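Side-chain contacts in thermoresistant glucokinase (Janibacter sp. HTCC2649, PDB 4EUN), which probably phosphorylates gluconate at the expense of ATP, in the manner of a P-loop gluconokinase: residues Arg88-Trp93 and Thr104-Ser109; Val118-Glu121 and Asp127-His130. One frame throughout, in Å; residues are numbered along the deposited sequence.

Contact 1: residues Arg88-Trp93 and Thr104-Ser109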
ATOM      1  N   ARG A  88      -9.436  -8.647 -12.803  1.00 20.98           N
ATOM      2  CA  ARG A  88      -8.550  -9.499 -13.597  1.00 21.22           C
ATOM      3  C   ARG A  88      -7.097  -9.065 -13.472  1.00 20.66           C
ATOM      4  O   ARG A  88      -6.208  -9.907 -13.470  1.00 26.03           O
ATOM      5  CB  ARG A  88      -8.965  -9.551 -15.071  1.00 24.90           C
ATOM      6  CG  ARG A  88     -10.143 -10.475 -15.347  1.00 31.64           C
ATOM      7  CD  ARG A  88     -10.390 -10.589 -16.844  1.00 49.68           C
ATOM      8  NE  ARG A  88     -10.754  -9.298 -17.423  1.00 53.77           N
ATOM      9  CZ  ARG A  88     -11.991  -8.958 -17.767  1.00 58.79           C
ATOM     10  NH1 ARG A  88     -12.234  -7.761 -18.283  1.00 57.32           N
ATOM     11  NH2 ARG A  88     -12.984  -9.822 -17.606  1.00 62.39           N
ATOM     12  N   SER A  89      -6.850  -7.767 -13.366  1.00 23.54           N
ATOM     13  CA  SER A  89      -5.458  -7.312 -13.237  1.00 21.07           C
ATOM     14  C   SER A  89      -4.898  -7.707 -11.876  1.00 22.70           C
ATOM     15  O   SER A  89      -3.711  -8.040 -11.758  1.00 23.32           O
ATOM     16  CB  SER A  89      -5.344  -5.806 -13.468  1.00 26.59           C
ATOM     17  OG  SER A  89      -5.844  -5.086 -12.363  1.00 40.56           O
ATOM     18  N   LEU A  90      -5.745  -7.690 -10.850  1.00 20.91           N
ATOM     19  CA  LEU A  90      -5.338  -8.137  -9.518  1.00 20.61           C
ATOM     20  C   LEU A  90      -5.025  -9.629  -9.526  1.00 21.48           C
ATOM     21  O   LEU A  90      -4.033 -10.077  -8.927  1.00 20.54           O
ATOM     22  CB  LEU A  90      -6.430  -7.838  -8.484  1.00 19.11           C
ATOM     23  CG  LEU A  90      -6.709  -6.362  -8.219  1.00 19.65           C
ATOM     24  CD1 LEU A  90      -7.951  -6.231  -7.363  1.00 18.60           C
ATOM     25  CD2 LEU A  90      -5.516  -5.737  -7.510  1.00 20.51           C
ATOM     26  N   ALA A  91      -5.868 -10.409 -10.201  1.00 20.42           N
ATOM     27  CA  ALA A  91      -5.658 -11.845 -10.303  1.00 18.60           C
ATOM     28  C   ALA A  91      -4.359 -12.130 -11.046  1.00 21.69           C
ATOM     29  O   ALA A  91      -3.566 -12.984 -10.634  1.00 25.23           O
ATOM     30  CB  ALA A  91      -6.836 -12.515 -11.006  1.00 22.98           C
ATOM     31  N   GLU A  92      -4.142 -11.414 -12.145  1.00 22.55           N
ATOM     32  CA  GLU A  92      -2.932 -11.601 -12.939  1.00 22.94           C
ATOM     33  C   GLU A  92      -1.687 -11.213 -12.157  1.00 21.42           C
ATOM     34  O   GLU A  92      -0.671 -11.904 -12.238  1.00 23.72           O
ATOM     35  CB  GLU A  92      -3.024 -10.813 -14.248  1.00 31.80           C
ATOM     36  CG  GLU A  92      -4.053 -11.387 -15.222  1.00 46.80           C
ATOM     37  CD  GLU A  92      -4.359 -10.456 -16.381  1.00 59.60           C
ATOM     38  OE1 GLU A  92      -3.657  -9.431 -16.531  1.00 59.70           O
ATOM     39  OE2 GLU A  92      -5.306 -10.752 -17.142  1.00 65.69           O
ATOM     40  N   TRP A  93      -1.764 -10.122 -11.399  1.00 20.72           N
ATOM     41  CA  TRP A  93      -0.620  -9.666 -10.599  1.00 19.30           C
ATOM     42  C   TRP A  93      -0.266 -10.719  -9.558  1.00 19.81           C
ATOM     43  O   TRP A  93       0.906 -11.072  -9.410  1.00 21.50           O
ATOM     44  CB  TRP A  93      -0.942  -8.326  -9.945  1.00 20.55           C
ATOM     45  CG  TRP A  93       0.156  -7.726  -9.106  1.00 17.57           C
ATOM     46  CD1 TRP A  93       1.142  -6.884  -9.528  1.00 19.62           C
ATOM     47  CD2 TRP A  93       0.331  -7.879  -7.689  1.00 16.63           C
ATOM     48  NE1 TRP A  93       1.940  -6.518  -8.461  1.00 18.90           N
ATOM     49  CE2 TRP A  93       1.460  -7.112  -7.321  1.00 17.99           C
ATOM     50  CE3 TRP A  93      -0.354  -8.592  -6.697  1.00 20.70           C
ATOM     51  CZ2 TRP A  93       1.923  -7.042  -6.000  1.00 19.56           C
ATOM     52  CZ3 TRP A  93       0.098  -8.525  -5.389  1.00 22.88           C
ATOM     53  CH2 TRP A  93       1.238  -7.753  -5.050  1.00 20.67           C
ATOM     54  N   THR A 104       1.830 -12.755  -1.303  1.00 20.84           N
ATOM     55  CA  THR A 104       1.265 -11.406  -1.346  1.00 20.84           C
ATOM     56  C   THR A 104       0.103 -11.202  -0.370  1.00 20.51           C
ATOM     57  O   THR A 104      -0.578 -12.157   0.005  1.00 20.28           O
ATOM     58  CB  THR A 104       0.736 -11.064  -2.762  1.00 18.29           C
ATOM     59  OG1 THR A 104      -0.360 -11.935  -3.086  1.00 20.55           O
ATOM     60  CG2 THR A 104       1.845 -11.228  -3.815  1.00 19.93           C
ATOM     61  N   ILE A 105      -0.106  -9.946   0.024  1.00 17.64           N
ATOM     62  CA  ILE A 105      -1.319  -9.538   0.730  1.00 18.30           C
ATOM     63  C   ILE A 105      -1.766  -8.197   0.163  1.00 17.68           C
ATOM     64  O   ILE A 105      -0.984  -7.248   0.075  1.00 18.28           O
ATOM     65  CB  ILE A 105      -1.129  -9.492   2.270  1.00 20.08           C
ATOM     66  CG1 ILE A 105      -2.435  -9.114   2.970  1.00 21.10           C
ATOM     67  CG2 ILE A 105       0.021  -8.543   2.685  1.00 21.20           C
ATOM     68  CD1 ILE A 105      -2.401  -9.414   4.469  1.00 22.16           C
ATOM     69  N   ILE A 106      -3.032  -8.114  -0.238  1.00 17.85           N
ATOM     70  CA  ILE A 106      -3.553  -6.882  -0.818  1.00 16.59           C
ATOM     71  C   ILE A 106      -4.789  -6.433  -0.065  1.00 18.57           C
ATOM     72  O   ILE A 106      -5.540  -7.256   0.458  1.00 18.95           O
ATOM     73  CB  ILE A 106      -3.888  -7.038  -2.321  1.00 19.77           C
ATOM     74  CG1 ILE A 106      -5.042  -8.001  -2.539  1.00 24.82           C
ATOM     75  CG2 ILE A 106      -2.651  -7.498  -3.106  1.00 23.19           C
ATOM     76  CD1 ILE A 106      -5.415  -8.153  -4.007  1.00 28.15           C
ATOM     77  N   THR A 107      -5.007  -5.121  -0.018  1.00 18.91           N
ATOM     78  CA  THR A 107      -6.253  -4.591   0.528  1.00 17.45           C
ATOM     79  C   THR A 107      -7.221  -4.321  -0.605  1.00 22.34           C
ATOM     80  O   THR A 107      -6.830  -3.725  -1.603  1.00 25.02           O
ATOM     81  CB  THR A 107      -6.001  -3.284   1.269  1.00 22.04           C
ATOM     82  OG1 THR A 107      -5.229  -2.414   0.433  1.00 25.84           O
ATOM     83  CG2 THR A 107      -5.218  -3.536   2.543  1.00 28.32           C
ATOM     84  N   CYS A 108      -8.471  -4.754  -0.444  1.00 20.78           N
ATOM     85  CA  CYS A 108      -9.538  -4.467  -1.406  1.00 25.78           C
ATOM     86  C   CYS A 108     -10.729  -3.828  -0.706  1.00 26.85           C
ATOM     87  O   CYS A 108     -11.014  -4.140   0.449  1.00 27.20           O
ATOM     88  CB  CYS A 108     -10.054  -5.754  -2.053  1.00 33.79           C
ATOM     89  SG  CYS A 108      -8.908  -6.547  -3.173  1.00 28.66           S
ATOM     90  N   SER A 109     -11.457  -2.972  -1.420  1.00 24.86           N
ATOM     91  CA  SER A 109     -12.754  -2.497  -0.944  1.00 24.85           C
ATOM     92  C   SER A 109     -13.782  -3.630  -1.031  1.00 22.75           C
ATOM     93  O   SER A 109     -13.416  -4.803  -1.103  1.00 25.99           O
ATOM     94  CB  SER A 109     -13.207  -1.292  -1.764  1.00 26.68           C
ATOM     95  OG  SER A 109     -13.040  -1.545  -3.144  1.00 33.77           O
TER
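Leu90 meets the strand first, through both of its methyl groups. Its CB points at strand 104-108, and the two branches part: CD2 reaches Ile106 CD1 at 4.3 Å, while CD1 lies 4.3 Å from Cys108 SG. These are loose apolar contacts, spanning two residues that face the same side of the strand. One helical turn on, Trp93 is directed less squarely at the strand, but its CG stands anti to the backbone N (chi1 -179°), which carries the six-membered ring across to Thr104 and Ile106. CZ3 does most of the touching: it lies 3.6 Å from Thr104 CG2 and 3.7 Å from Ile106 CG2, both methyls coming at the ring obliquely, and CH2 is 3.7 Å from the same Thr104 methyl. The side chains of Trp93 and Thr104 run past one another in opposite directions. Phe63 of the same chain meets the indole edge-to-face. The polar ends turn elsewhere, Thr104 OG1 bonding to His31 ND1 and Trp93 NE1 to the carbonyl O of Ala62 of the second subunit. The axes of helical segment 88-93 and strand segment 104-108 approach to 11.1 Å and run nearly antiparallel, at 165°, a helix-on-sheet arrangement. With no hydrogen bond crossing between the segments, their association rests on apolar contact, and the indole joins this buried layer to the dimer interface through its N-H.

Contact 2: residues Val118-Glu121 and Asp127-His130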
ATOM      1  N   VAL A 118     -13.243 -14.225  -9.468  1.00 24.91           N
ATOM      2  CA  VAL A 118     -12.266 -13.728 -10.437  1.00 24.78           C
ATOM      3  C   VAL A 118     -10.858 -13.648  -9.833  1.00 25.72           C
ATOM      4  O   VAL A 118      -9.882 -14.059 -10.461  1.00 26.30           O
ATOM      5  CB  VAL A 118     -12.671 -12.351 -11.005  1.00 24.01           C
ATOM      6  CG1 VAL A 118     -11.593 -11.810 -11.930  1.00 30.17           C
ATOM      7  CG2 VAL A 118     -14.000 -12.454 -11.737  1.00 28.94           C
ATOM      8  N   LEU A 119     -10.750 -13.141  -8.604  1.00 23.79           N
ATOM      9  CA  LEU A 119      -9.455 -13.116  -7.914  1.00 24.10           C
ATOM     10  C   LEU A 119      -8.865 -14.525  -7.825  1.00 24.74           C
ATOM     11  O   LEU A 119      -7.659 -14.714  -8.014  1.00 25.28           O
ATOM     12  CB  LEU A 119      -9.603 -12.517  -6.509  1.00 23.03           C
ATOM     13  CG  LEU A 119     -10.023 -11.044  -6.462  1.00 20.31           C
ATOM     14  CD1 LEU A 119     -10.135 -10.537  -5.030  1.00 24.05           C
ATOM     15  CD2 LEU A 119      -9.028 -10.188  -7.225  1.00 19.10           C
ATOM     16  N   ARG A 120      -9.718 -15.515  -7.570  1.00 22.48           N
ATOM     17  CA  ARG A 120      -9.257 -16.898  -7.427  1.00 24.22           C
ATOM     18  C   ARG A 120      -8.851 -17.547  -8.750  1.00 29.09           C
ATOM     19  O   ARG A 120      -8.276 -18.635  -8.755  1.00 30.94           O
ATOM     20  CB  ARG A 120     -10.288 -17.754  -6.683  1.00 25.32           C
ATOM     21  CG  ARG A 120     -10.270 -17.551  -5.163  1.00 25.85           C
ATOM     22  CD  ARG A 120     -11.252 -18.478  -4.440  1.00 26.03           C
ATOM     23  NE  ARG A 120     -12.635 -18.134  -4.746  1.00 26.84           N
ATOM     24  CZ  ARG A 120     -13.451 -17.489  -3.913  1.00 29.02           C
ATOM     25  NH1 ARG A 120     -13.037 -17.123  -2.706  1.00 26.87           N
ATOM     26  NH2 ARG A 120     -14.685 -17.208  -4.292  1.00 27.94           N
ATOM     27  N   GLU A 121      -9.135 -16.881  -9.866  1.00 27.91           N
ATOM     28  CA  GLU A 121      -8.684 -17.379 -11.171  1.00 30.47           C
ATOM     29  C   GLU A 121      -7.188 -17.168 -11.384  1.00 35.81           C
ATOM     30  O   GLU A 121      -6.602 -17.750 -12.295  1.00 34.06           O
ATOM     31  CB  GLU A 121      -9.469 -16.719 -12.315  1.00 34.29           C
ATOM     32  CG  GLU A 121     -10.967 -17.018 -12.319  1.00 39.52           C
ATOM     33  CD  GLU A 121     -11.708 -16.287 -13.431  1.00 54.70           C
ATOM     34  OE1 GLU A 121     -11.043 -15.659 -14.283  1.00 69.70           O
ATOM     35  OE2 GLU A 121     -12.957 -16.338 -13.451  1.00 63.29           O
ATOM     36  N   ASP A 127      -6.830 -16.435   0.325  1.00 22.69           N
ATOM     37  CA  ASP A 127      -7.446 -16.429   1.647  1.00 23.27           C
ATOM     38  C   ASP A 127      -7.933 -15.032   1.951  1.00 19.75           C
ATOM     39  O   ASP A 127      -7.217 -14.063   1.727  1.00 22.69           O
ATOM     40  CB  ASP A 127      -6.431 -16.857   2.711  1.00 28.41           C
ATOM     41  CG  ASP A 127      -5.889 -18.250   2.477  1.00 32.05           C
ATOM     42  OD1 ASP A 127      -6.695 -19.202   2.357  1.00 29.73           O
ATOM     43  OD2 ASP A 127      -4.650 -18.387   2.404  1.00 32.21           O
ATOM     44  N   PHE A 128      -9.160 -14.917   2.458  1.00 20.64           N
ATOM     45  CA  PHE A 128      -9.745 -13.606   2.687  1.00 20.36           C
ATOM     46  C   PHE A 128      -9.831 -13.264   4.158  1.00 22.24           C
ATOM     47  O   PHE A 128     -10.227 -14.094   4.972  1.00 24.48           O
ATOM     48  CB  PHE A 128     -11.152 -13.549   2.058  1.00 20.81           C
ATOM     49  CG  PHE A 128     -11.122 -13.536   0.565  1.00 21.46           C
ATOM     50  CD1 PHE A 128     -11.038 -14.722  -0.156  1.00 22.62           C
ATOM     51  CD2 PHE A 128     -11.122 -12.327  -0.123  1.00 18.55           C
ATOM     52  CE1 PHE A 128     -10.969 -14.703  -1.548  1.00 22.72           C
ATOM     53  CE2 PHE A 128     -11.059 -12.298  -1.508  1.00 18.56           C
ATOM     54  CZ  PHE A 128     -10.982 -13.486  -2.220  1.00 21.02           C
ATOM     55  N   LEU A 129      -9.439 -12.041   4.498  1.00 20.13           N
ATOM     56  CA  LEU A 129      -9.707 -11.489   5.820  1.00 18.15           C
ATOM     57  C   LEU A 129     -10.769 -10.423   5.616  1.00 19.40           C
ATOM     58  O   LEU A 129     -10.530  -9.396   4.980  1.00 18.88           O
ATOM     59  CB  LEU A 129      -8.439 -10.883   6.430  1.00 19.71           C
ATOM     60  CG  LEU A 129      -7.221 -11.800   6.539  1.00 21.39           C
ATOM     61  CD1 LEU A 129      -6.025 -10.995   7.025  1.00 20.98           C
ATOM     62  CD2 LEU A 129      -7.492 -12.972   7.469  1.00 26.33           C
ATOM     63  N   HIS A 130     -11.959 -10.680   6.135  1.00 19.32           N
ATOM     64  CA  HIS A 130     -13.082  -9.766   5.937  1.00 19.98           C
ATOM     65  C   HIS A 130     -13.220  -8.840   7.150  1.00 22.23           C
ATOM     66  O   HIS A 130     -13.696  -9.254   8.206  1.00 21.68           O
ATOM     67  CB  HIS A 130     -14.356 -10.580   5.719  1.00 20.72           C
ATOM     68  CG  HIS A 130     -15.607  -9.763   5.638  1.00 20.71           C
ATOM     69  ND1 HIS A 130     -16.857 -10.337   5.728  1.00 20.66           N
ATOM     70  CD2 HIS A 130     -15.807  -8.434   5.469  1.00 22.15           C
ATOM     71  CE1 HIS A 130     -17.777  -9.391   5.632  1.00 22.75           C
ATOM     72  NE2 HIS A 130     -17.172  -8.230   5.480  1.00 21.42           N
TER
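Phe128 presents its ring to two different side chains of segment 118-121. At the rim, near the ring plane, sits Leu119 CD1, 4.0 Å from CE2 and 4.2 Å from CZ of Phe128. The guanidinium of Arg120 approaches the CE1 side obliquely, with its NH1 3.4 Å from Phe128 CE1 and 4.0 Å from CD1. The guanidinium and ring planes are 71° apart, so the two flat groups do not lie parallel as in a stacked pair. The arginine chain bends at chi3 (-68°), which turns its end toward the phenyl group. Its charge is met elsewhere: NH2 forms salt bridges with Asp117 and Glu169, so the cation beside the ring has carboxylate partners outside the two segments. The Leu119 contact is purely apolar, and no hydrogen bond spans the segments. Phe128 thus has a hydrocarbon neighbour and a cationic one at different parts of its outline. In the fold, the contact joins segment 118-121, whose first residues belong to helix 113-119, to the beginning of strand 127-132. That strand lies between strands 31-35 and 171-175; Phe128 also touches Val33 of the former, while Leu119 packs against Leu90 of helix 80-99 and so links this contact to the neighbouring helix.

Overall arrangement
Contacts 1 and 2 follow in series along the chain, and their centres are 8 Å apart. Each joins a helix to the same five-stranded parallel sheet, in which strand 31-35 separates strand 104-108 from strand 127-132. Helices 80-99 and 113-119 touch directly: Ala91 CB is 3.5 Å from Val118 O and 3.8 Å from Leu119 O. The pairs therefore form one continuous helix-on-sheet layer. The strand order 2-3-1-4-5 and the probable Walker A loop after strand 31-35 fit a P-loop kinase. The side chain of Cys108 in contact 1 lies near that loop without touching it, whereas contact 2 lies at the start of strand 127-132, the strand that follows 104-108 in the chain.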